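Local atomic coordinates of malonate decarboxylase subunit alpha (PDB entry 6MPR), a protein that probably exchanges the acetyl group on the acyl carrier protein for malonate, as the transferase (alpha) subunit of bacterial malonate decarboxylase. Residues G59-L64 with V152-N157; D89-M94 with A111-F116; E145-L150 with P182-P187. All coordinates share one frame; numbering follows the deposited sequence.

How the interactions relate
All three contacts lie in the eight-stranded parallel sheet, Rossmann-like in layout, or on one of its faces. Interactions 1 and 2 have centres about 8 Å apart and meet where strand 61-64 pairs with strand 90-94: Asp60 O takes the N-H of His91, and His91 O that of Val62. Interaction 2 closes first along the chain, entirely within the span between the segments of interaction 1, while interaction 3 comes later and alternates with interaction 1. Its helices pack on the face bearing Val63 and Ile93, about 10 Å from interaction 1 and 15 Å from interaction 2, centre to centre. Interactions 1 and 3 also touch the second subunit, so this face adjoins the dimer interface.

Interaction 1. Residues G59-L64 with V152-N157; sequences GDKVVL and VDLIPN
Lys61 and Pro156 bring their CA atoms to 5.1 Å where loop 152-157 passes the start of strand 61-64, the two touching runs heading 96° apart. Asn157 takes hold of both polar backbone atoms of Lys61. Its own N-H goes to Lys61 O (2.9 Å from Asn157 N), and its side-chain OD1 receives the N-H of Lys61 at 2.8 Å from Lys61 N. That second bond lies in the plane of the amide and uses a lone pair of OD1. With CG beside its own backbone N (chi1 -59°), the amide folds back onto the strand and can mimic a backbone carbonyl. Water 1 donates to the same OD1 and to Gly59 O, and accepts a weak bond from Lys61 NZ. Asp60 comes up beside this amide, its OD1 3.5 Å from Asn157 CB, while its OD2 is held by Thr57 N. The methylenes of Lys61 run straight from CB to CE across the loop, with CD 3.5 Å from Ile155 O and CE 4.1 Å from Leu154 CD2. A bend at the last torsion (chi4 57°) then turns NZ toward the water. Further along the strand, Val63 and Pro156 stand next to each other, both directed to the same side, with Val63 CG2 3.7 Å from Pro156 CB. The loop belongs to the long crossover from strand 136-140 through helix 143-149 to strand 158-163, and the Asn157 bonds lead directly into the parallel pairing of Lys61 with Val158. Strand 90-94 flanks strand 61-64 on its other edge, helix 181-189 covers Val63 and Pro156 through Leu184, Pro187 and Ala188, and Ile155 packs on Phe339 of the second subunit.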
loop_
_atom_site.group_PDB
_atom_site.type_symbol
_atom_site.label_atom_id
_atom_site.label_comp_id
_atom_site.label_asym_id
_atom_site.label_seq_id
_atom_site.Cartn_x
_atom_site.Cartn_y
_atom_site.Cartn_z
ATOM N N GLY A 59 4.576 -27.886 -9.188
ATOM C CA GLY A 59 3.481 -26.942 -9.313
ATOM C C GLY A 59 3.359 -25.945 -8.178
ATOM O O GLY A 59 2.532 -25.028 -8.267
ATOM N N ASP A 60 4.141 -26.092 -7.111
ATOM C CA ASP A 60 4.059 -25.155 -5.993
ATOM C C ASP A 60 4.358 -23.734 -6.441
ATOM O O ASP A 60 5.258 -23.505 -7.254
ATOM C CB ASP A 60 5.066 -25.530 -4.905
ATOM C CG ASP A 60 4.493 -26.452 -3.860
ATOM O OD1 ASP A 60 3.276 -26.723 -3.894
ATOM O OD2 ASP A 60 5.271 -26.885 -2.987
ATOM N N LYS A 61 3.618 -22.771 -5.881
ATOM C CA LYS A 61 4.048 -21.374 -5.885
ATOM C C LYS A 61 5.132 -21.188 -4.827
ATOM O O LYS A 61 4.878 -21.373 -3.636
ATOM C CB LYS A 61 2.864 -20.446 -5.611
ATOM C CG LYS A 61 1.783 -20.502 -6.679
ATOM C CD LYS A 61 0.627 -19.567 -6.333
ATOM C CE LYS A 61 -0.530 -19.703 -7.315
ATOM N NZ LYS A 61 -1.044 -21.097 -7.387
ATOM N N VAL A 62 6.330 -20.805 -5.255
ATOM C CA VAL A 62 7.497 -20.724 -4.380
ATOM C C VAL A 62 7.972 -19.291 -4.430
ATOM O O VAL A 62 8.438 -18.833 -5.476
ATOM C CB VAL A 62 8.615 -21.679 -4.827
ATOM C CG1 VAL A 62 9.842 -21.535 -3.921
ATOM C CG2 VAL A 62 8.084 -23.126 -4.834
ATOM N N VAL A 63 7.847 -18.583 -3.311
ATOM C CA VAL A 63 8.477 -17.276 -3.158
ATOM C C VAL A 63 9.942 -17.500 -2.821
ATOM O O VAL A 63 10.260 -18.242 -1.886
ATOM C CB VAL A 63 7.778 -16.472 -2.053
ATOM C CG1 VAL A 63 8.571 -15.200 -1.718
ATOM C CG2 VAL A 63 6.339 -16.117 -2.474
ATOM N N LEU A 64 10.835 -16.842 -3.557
ATOM C CA LEU A 64 12.274 -16.987 -3.363
ATOM C C LEU A 64 12.860 -15.589 -3.280
ATOM O O LEU A 64 12.642 -14.776 -4.186
ATOM C CB LEU A 64 12.925 -17.771 -4.513
ATOM C CG LEU A 64 14.461 -17.830 -4.542
ATOM C CD1 LEU A 64 14.971 -18.475 -3.273
ATOM C CD2 LEU A 64 14.942 -18.617 -5.760
ATOM N N VAL A 152 -4.379 -13.151 -2.281
ATOM C CA VAL A 152 -5.541 -13.176 -3.169
ATOM C C VAL A 152 -5.403 -14.331 -4.155
ATOM O O VAL A 152 -6.000 -15.395 -3.953
ATOM C CB VAL A 152 -5.730 -11.833 -3.902
ATOM C CG1 VAL A 152 -6.921 -11.929 -4.884
ATOM C CG2 VAL A 152 -5.968 -10.708 -2.906
ATOM N N ASP A 153 -4.611 -14.153 -5.223
ATOM C CA ASP A 153 -4.530 -15.163 -6.277
ATOM C C ASP A 153 -3.130 -15.722 -6.501
ATOM O O ASP A 153 -2.951 -16.530 -7.419
ATOM C CB ASP A 153 -5.089 -14.622 -7.614
ATOM C CG ASP A 153 -4.451 -13.309 -8.040
ATOM O OD1 ASP A 153 -3.570 -12.833 -7.305
ATOM O OD2 ASP A 153 -4.848 -12.753 -9.106
ATOM N N LEU A 154 -2.140 -15.317 -5.704
ATOM C CA LEU A 154 -0.813 -15.922 -5.719
ATOM C C LEU A 154 -0.440 -16.374 -4.316
ATOM O O LEU A 154 0.648 -16.089 -3.817
ATOM C CB LEU A 154 0.246 -14.948 -6.247
ATOM C CG LEU A 154 0.156 -14.552 -7.726
ATOM C CD1 LEU A 154 1.253 -13.561 -8.133
ATOM C CD2 LEU A 154 0.217 -15.822 -8.568
ATOM N N ILE A 155 -1.348 -17.078 -3.643
ATOM C CA ILE A 155 -1.093 -17.455 -2.252
ATOM C C ILE A 155 0.054 -18.458 -2.255
ATOM O O ILE A 155 -0.034 -19.494 -2.933
ATOM C CB ILE A 155 -2.354 -18.022 -1.576
ATOM C CG1 ILE A 155 -3.469 -16.971 -1.570
ATOM C CG2 ILE A 155 -2.023 -18.486 -0.147
ATOM C CD1 ILE A 155 -4.819 -17.486 -1.011
ATOM N N PRO A 156 1.150 -18.189 -1.546
ATOM C CA PRO A 156 2.363 -18.991 -1.743
ATOM C C PRO A 156 2.301 -20.302 -0.978
ATOM O O PRO A 156 1.807 -20.371 0.152
ATOM C CB PRO A 156 3.479 -18.081 -1.212
ATOM C CG PRO A 156 2.797 -17.265 -0.148
ATOM C CD PRO A 156 1.381 -17.034 -0.660
ATOM N N ASN A 157 2.798 -21.356 -1.622
ATOM C CA ASN A 157 2.922 -22.667 -0.982
ATOM C C ASN A 157 4.212 -22.817 -0.196
ATOM O O ASN A 157 4.248 -23.572 0.792
ATOM C CB ASN A 157 2.872 -23.779 -2.029
ATOM C CG ASN A 157 1.595 -23.766 -2.819
ATOM O OD1 ASN A 157 1.597 -23.506 -4.022
ATOM N ND2 ASN A 157 0.486 -24.072 -2.152
HETATM O O HOH W 1 0.357 -24.042 -6.607
#

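Interaction 2. Residues D89-M94 with A111-F116; sequences DLHMIM and ARKLDF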
loop_
_atom_site.group_PDB
_atom_site.type_symbol
_atom_site.label_atom_id
_atom_site.label_comp_id
_atom_site.label_asym_id
_atom_site.label_seq_id
_atom_site.Cartn_x
_atom_site.Cartn_y
_atom_site.Cartn_z
ATOM N N ASP A 89 7.950 -27.699 -12.771
ATOM C CA ASP A 89 6.768 -26.842 -12.915
ATOM C C ASP A 89 6.563 -25.952 -11.701
ATOM O O ASP A 89 5.427 -25.593 -11.362
ATOM C CB ASP A 89 5.508 -27.664 -13.188
ATOM C CG ASP A 89 5.527 -28.300 -14.559
ATOM O OD1 ASP A 89 5.302 -27.575 -15.548
ATOM O OD2 ASP A 89 5.816 -29.511 -14.650
ATOM N N LEU A 90 7.656 -25.589 -11.039
ATOM C CA LEU A 90 7.568 -24.611 -9.966
ATOM C C LEU A 90 7.126 -23.264 -10.522
ATOM O O LEU A 90 7.557 -22.843 -11.595
ATOM C CB LEU A 90 8.914 -24.472 -9.244
ATOM C CG LEU A 90 9.378 -25.698 -8.452
ATOM C CD1 LEU A 90 10.525 -25.364 -7.519
ATOM C CD2 LEU A 90 8.199 -26.336 -7.689
ATOM N N HIS A 91 6.244 -22.599 -9.795
ATOM C CA HIS A 91 5.776 -21.264 -10.153
ATOM C C HIS A 91 6.529 -20.325 -9.224
ATOM O O HIS A 91 6.222 -20.238 -8.030
ATOM C CB HIS A 91 4.258 -21.173 -10.002
ATOM C CG HIS A 91 3.676 -19.825 -10.308
ATOM N ND1 HIS A 91 2.326 -19.642 -10.497
ATOM C CD2 HIS A 91 4.243 -18.601 -10.437
ATOM C CE1 HIS A 91 2.084 -18.365 -10.747
ATOM N NE2 HIS A 91 3.232 -17.709 -10.707
ATOM N N MET A 92 7.552 -19.665 -9.759
ATOM C CA MET A 92 8.382 -18.808 -8.922
ATOM C C MET A 92 7.742 -17.443 -8.785
ATOM O O MET A 92 7.222 -16.876 -9.756
ATOM C CB MET A 92 9.790 -18.664 -9.503
ATOM C CG MET A 92 10.490 -20.000 -9.732
ATOM S SD MET A 92 10.546 -21.068 -8.267
ATOM C CE MET A 92 11.487 -20.016 -7.144
ATOM N N ILE A 93 7.792 -16.916 -7.564
ATOM C CA ILE A 93 7.288 -15.590 -7.234
ATOM C C ILE A 93 8.456 -14.837 -6.625
ATOM O O ILE A 93 8.895 -15.157 -5.513
ATOM C CB ILE A 93 6.089 -15.643 -6.278
ATOM C CG1 ILE A 93 4.953 -16.433 -6.920
ATOM C CG2 ILE A 93 5.599 -14.227 -5.955
ATOM C CD1 ILE A 93 3.865 -16.875 -5.955
ATOM N N MET A 94 8.978 -13.847 -7.363
ATOM C CA MET A 94 10.217 -13.224 -6.924
ATOM C C MET A 94 10.138 -11.712 -7.052
ATOM O O MET A 94 9.946 -11.204 -8.160
ATOM C CB MET A 94 11.391 -13.757 -7.736
ATOM C CG MET A 94 11.547 -15.288 -7.649
ATOM S SD MET A 94 13.002 -15.872 -8.521
ATOM C CE MET A 94 14.255 -15.242 -7.418
ATOM N N ALA A 111 11.708 -24.821 -12.690
ATOM C CA ALA A 111 10.665 -23.805 -12.690
ATOM C C ALA A 111 10.120 -23.621 -14.102
ATOM O O ALA A 111 10.831 -23.838 -15.090
ATOM C CB ALA A 111 11.203 -22.471 -12.160
ATOM N N ARG A 112 8.844 -23.231 -14.200
ATOM C CA ARG A 112 8.237 -22.943 -15.501
ATOM C C ARG A 112 7.617 -21.549 -15.543
ATOM O O ARG A 112 7.808 -20.810 -16.513
ATOM C CB ARG A 112 7.171 -23.978 -15.855
ATOM C CG ARG A 112 6.909 -24.091 -17.359
ATOM C CD ARG A 112 8.194 -24.535 -18.027
ATOM N NE ARG A 112 8.044 -25.014 -19.395
ATOM C CZ ARG A 112 8.906 -25.842 -19.981
ATOM N NH1 ARG A 112 9.960 -26.293 -19.306
ATOM N NH2 ARG A 112 8.712 -26.231 -21.235
ATOM N N LYS A 113 6.876 -21.177 -14.501
ATOM C CA LYS A 113 6.175 -19.902 -14.457
ATOM C C LYS A 113 6.916 -18.907 -13.577
ATOM O O LYS A 113 7.560 -19.274 -12.592
ATOM C CB LYS A 113 4.744 -20.073 -13.931
ATOM C CG LYS A 113 3.856 -20.953 -14.762
ATOM C CD LYS A 113 2.457 -20.939 -14.161
ATOM C CE LYS A 113 1.549 -21.972 -14.784
ATOM N NZ LYS A 113 0.212 -21.909 -14.127
ATOM N N LEU A 114 6.811 -17.633 -13.931
ATOM C CA LEU A 114 7.471 -16.581 -13.169
ATOM C C LEU A 114 6.556 -15.376 -13.037
ATOM O O LEU A 114 6.043 -14.874 -14.040
ATOM C CB LEU A 114 8.786 -16.160 -13.834
ATOM C CG LEU A 114 9.494 -14.974 -13.165
ATOM C CD1 LEU A 114 9.995 -15.364 -11.748
ATOM C CD2 LEU A 114 10.634 -14.481 -14.045
ATOM N N ASP A 115 6.345 -14.930 -11.798
ATOM C CA ASP A 115 5.766 -13.624 -11.496
ATOM C C ASP A 115 6.813 -12.841 -10.725
ATOM O O ASP A 115 7.354 -13.349 -9.737
ATOM C CB ASP A 115 4.478 -13.739 -10.678
ATOM C CG ASP A 115 3.271 -14.061 -11.541
ATOM O OD1 ASP A 115 2.786 -13.163 -12.268
ATOM O OD2 ASP A 115 2.822 -15.222 -11.524
ATOM N N PHE A 116 7.115 -11.622 -11.178
ATOM C CA PHE A 116 8.223 -10.872 -10.586
ATOM C C PHE A 116 7.958 -9.377 -10.671
ATOM O O PHE A 116 6.981 -8.927 -11.277
ATOM C CB PHE A 116 9.575 -11.216 -11.244
ATOM C CG PHE A 116 9.767 -10.637 -12.637
ATOM C CD1 PHE A 116 9.097 -11.170 -13.726
ATOM C CD2 PHE A 116 10.655 -9.591 -12.849
ATOM C CE1 PHE A 116 9.295 -10.653 -15.014
ATOM C CE2 PHE A 116 10.855 -9.063 -14.115
ATOM C CZ PHE A 116 10.162 -9.583 -15.201
#
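Met92 and Ala111 make the tightest apolar meeting between these strands, Met92 CG resting 3.5 Å from Ala111 CB. The thioether chain has CG anti to the carbonyl carbon (chi1 -56°) and bends twice more, carrying its end away from strand 111-116. On the same face Leu114 CD1 approaches Met92 CB at 4.0 Å, with Met94 CG a little farther off. Helix 100-107 packs on this face, Phe106 touching both Ala111 and Leu114. The helix links the two parallel strands, giving a beta-alpha-beta crossover of the Rossmann-like sheet. Between the strands Met92 and Met94 donate to Lys113 O and Asp115 O, while Asp115 N returns a bond to Met92 O. A beta bulge interrupts the ladder at its start: Leu90 O accepts from Arg112 N at 2.9 Å and only weakly from Lys113 N, and the register slips by one residue. The opposite face carries Ile93 and the polar His91, Lys113 and Asp115. His91 CG is anti to the backbone N (chi1 178°), which lays the imidazole across the neighbouring strand beside Lys113. Lys113 CB sits over one ring face, offset toward the rim, 4.0 Å from the His91 centroid, in a CH-pi contact. At the ring edge His91 NE2 donates to Asp115 OD2 at 2.6 Å. The carboxylate oxygen lies close to the imidazole plane and offers its anti lone pair, although the two flat groups are twisted 32° apart. Asp115 OD1 is in turn held by the backbone N of Ala139 on strand 136-140, and Arg149 makes a long, weak ion pair with it.

Interaction 3. Residues E145-L150 with P182-P187; sequences ELYSRL and PALIEP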
loop_
_atom_site.group_PDB
_atom_site.type_symbol
_atom_site.label_atom_id
_atom_site.label_comp_id
_atom_site.label_asym_id
_atom_site.label_seq_id
_atom_site.Cartn_x
_atom_site.Cartn_y
_atom_site.Cartn_z
ATOM N N GLU A 145 2.535 -4.296 -5.186
ATOM C CA GLU A 145 1.499 -5.002 -5.943
ATOM C C GLU A 145 1.721 -6.510 -5.901
ATOM O O GLU A 145 0.778 -7.288 -5.686
ATOM C CB GLU A 145 1.485 -4.483 -7.389
ATOM C CG GLU A 145 0.515 -5.164 -8.342
ATOM C CD GLU A 145 0.768 -4.740 -9.792
ATOM O OE1 GLU A 145 -0.085 -5.025 -10.661
ATOM O OE2 GLU A 145 1.845 -4.153 -10.065
ATOM N N LEU A 146 2.966 -6.946 -6.096
ATOM C CA LEU A 146 3.251 -8.374 -6.030
ATOM C C LEU A 146 2.991 -8.907 -4.622
ATOM O O LEU A 146 2.383 -9.973 -4.466
ATOM C CB LEU A 146 4.696 -8.649 -6.481
ATOM C CG LEU A 146 5.137 -10.117 -6.550
ATOM C CD1 LEU A 146 4.336 -10.867 -7.592
ATOM C CD2 LEU A 146 6.621 -10.239 -6.865
ATOM N N TYR A 147 3.421 -8.178 -3.577
ATOM C CA TYR A 147 3.133 -8.654 -2.218
ATOM C C TYR A 147 1.635 -8.823 -2.005
ATOM O O TYR A 147 1.195 -9.736 -1.292
ATOM C CB TYR A 147 3.647 -7.694 -1.136
ATOM C CG TYR A 147 5.079 -7.229 -1.224
ATOM C CD1 TYR A 147 6.049 -7.986 -1.857
ATOM C CD2 TYR A 147 5.460 -6.005 -0.640
ATOM C CE1 TYR A 147 7.352 -7.537 -1.949
ATOM C CE2 TYR A 147 6.757 -5.546 -0.729
ATOM C CZ TYR A 147 7.699 -6.316 -1.382
ATOM O OH TYR A 147 8.999 -5.889 -1.472
ATOM N N SER A 148 0.840 -7.911 -2.565
ATOM C CA SER A 148 -0.595 -7.923 -2.308
ATOM C C SER A 148 -1.270 -9.147 -2.909
ATOM O O SER A 148 -2.280 -9.606 -2.374
ATOM C CB SER A 148 -1.238 -6.647 -2.849
ATOM O OG SER A 148 -1.429 -6.738 -4.251
ATOM N N ARG A 149 -0.737 -9.680 -4.008
ATOM C CA ARG A 149 -1.339 -10.855 -4.620
ATOM C C ARG A 149 -1.141 -12.108 -3.790
ATOM O O ARG A 149 -1.857 -13.095 -4.009
ATOM C CB ARG A 149 -0.765 -11.057 -6.023
ATOM C CG ARG A 149 -1.144 -9.924 -6.958
ATOM C CD ARG A 149 -0.789 -10.248 -8.389
ATOM N NE ARG A 149 -1.654 -11.291 -8.935
ATOM C CZ ARG A 149 -1.466 -11.867 -10.120
ATOM N NH1 ARG A 149 -0.418 -11.546 -10.865
ATOM N NH2 ARG A 149 -2.306 -12.797 -10.550
ATOM N N LEU A 150 -0.204 -12.083 -2.832
ATOM C CA LEU A 150 0.057 -13.234 -1.974
ATOM C C LEU A 150 -1.102 -13.582 -1.038
ATOM O O LEU A 150 -1.064 -14.657 -0.427
ATOM C CB LEU A 150 1.330 -12.994 -1.145
ATOM C CG LEU A 150 2.609 -12.678 -1.928
ATOM C CD1 LEU A 150 3.765 -12.473 -0.947
ATOM C CD2 LEU A 150 2.947 -13.772 -2.925
ATOM N N PRO A 182 8.986 -9.732 5.971
ATOM C CA PRO A 182 7.709 -9.883 6.694
ATOM C C PRO A 182 6.509 -9.945 5.764
ATOM O O PRO A 182 5.552 -10.676 6.041
ATOM C CB PRO A 182 7.664 -8.641 7.595
ATOM C CG PRO A 182 9.077 -8.155 7.673
ATOM C CD PRO A 182 9.648 -8.460 6.317
ATOM N N ALA A 183 6.546 -9.216 4.646
ATOM C CA ALA A 183 5.420 -9.213 3.717
ATOM C C ALA A 183 5.338 -10.516 2.939
ATOM O O ALA A 183 4.245 -10.923 2.539
ATOM C CB ALA A 183 5.531 -8.043 2.734
ATOM N N LEU A 184 6.482 -11.165 2.695
ATOM C CA LEU A 184 6.491 -12.422 1.948
ATOM C C LEU A 184 6.130 -13.607 2.837
ATOM O O LEU A 184 5.505 -14.572 2.373
ATOM C CB LEU A 184 7.870 -12.657 1.322
ATOM C CG LEU A 184 8.429 -11.580 0.393
ATOM C CD1 LEU A 184 9.861 -11.915 -0.034
ATOM C CD2 LEU A 184 7.520 -11.366 -0.817
ATOM N N ILE A 185 6.562 -13.583 4.105
ATOM C CA ILE A 185 6.386 -14.750 4.965
ATOM C C ILE A 185 4.967 -14.845 5.499
ATOM O O ILE A 185 4.389 -15.937 5.530
ATOM C CB ILE A 185 7.418 -14.718 6.107
ATOM C CG1 ILE A 185 8.821 -14.960 5.534
ATOM C CG2 ILE A 185 7.072 -15.753 7.176
ATOM C CD1 ILE A 185 9.941 -14.753 6.550
ATOM N N GLU A 186 4.387 -13.723 5.951
ATOM C CA GLU A 186 3.079 -13.793 6.603
ATOM C C GLU A 186 2.027 -14.521 5.775
ATOM O O GLU A 186 1.318 -15.367 6.337
ATOM C CB GLU A 186 2.594 -12.393 6.999
ATOM C CG GLU A 186 1.171 -12.421 7.539
ATOM C CD GLU A 186 0.742 -11.123 8.197
ATOM O OE1 GLU A 186 1.622 -10.270 8.494
ATOM O OE2 GLU A 186 -0.488 -10.977 8.433
ATOM N N PRO A 187 1.868 -14.267 4.466
ATOM C CA PRO A 187 0.824 -14.996 3.717
ATOM C C PRO A 187 0.959 -16.509 3.776
ATOM O O PRO A 187 -0.053 -17.218 3.863
ATOM C CB PRO A 187 1.000 -14.466 2.284
ATOM C CG PRO A 187 1.472 -13.047 2.496
ATOM C CD PRO A 187 2.460 -13.188 3.657
HETATM O O HOH W 2 2.044 -9.490 1.618
#
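Leu150 packs against helix 181-189, starting at CB, which lies 3.6 Å from Pro187 CG. A chi1 of -56° turns the isobutyl group away from its own carbonyl, and the branch to CD1 runs on between the two segments. There CD1 meets Leu184 CD2 at 3.9 Å and Ala183 O at 3.8 Å, while CD2 leans on Ile93 of the sheet. One turn earlier Tyr147 continues the apolar surface: Ala183 CB lies over one face of its ring, and Leu184 CD2 approaches Tyr147 CD1 obliquely at 3.8 Å. The phenol is tethered by a hydrogen bond from its OH group to Asp180. Pro187 has no N-H to give Ala183 O, and the helix kinks here; that carbonyl instead accepts from water 2 at 2.8 Å, which also donates to Tyr147 O. Leu150 O, against Pro187 CB, is buried without a polar partner. Helices 143-149 and 181-189 both lie on the face of the parallel sheet that carries Val63 and Ile93, opposite helix 100-107, an arrangement of helices on both sides that is characteristic of a Rossmann-like alpha/beta/alpha sandwich.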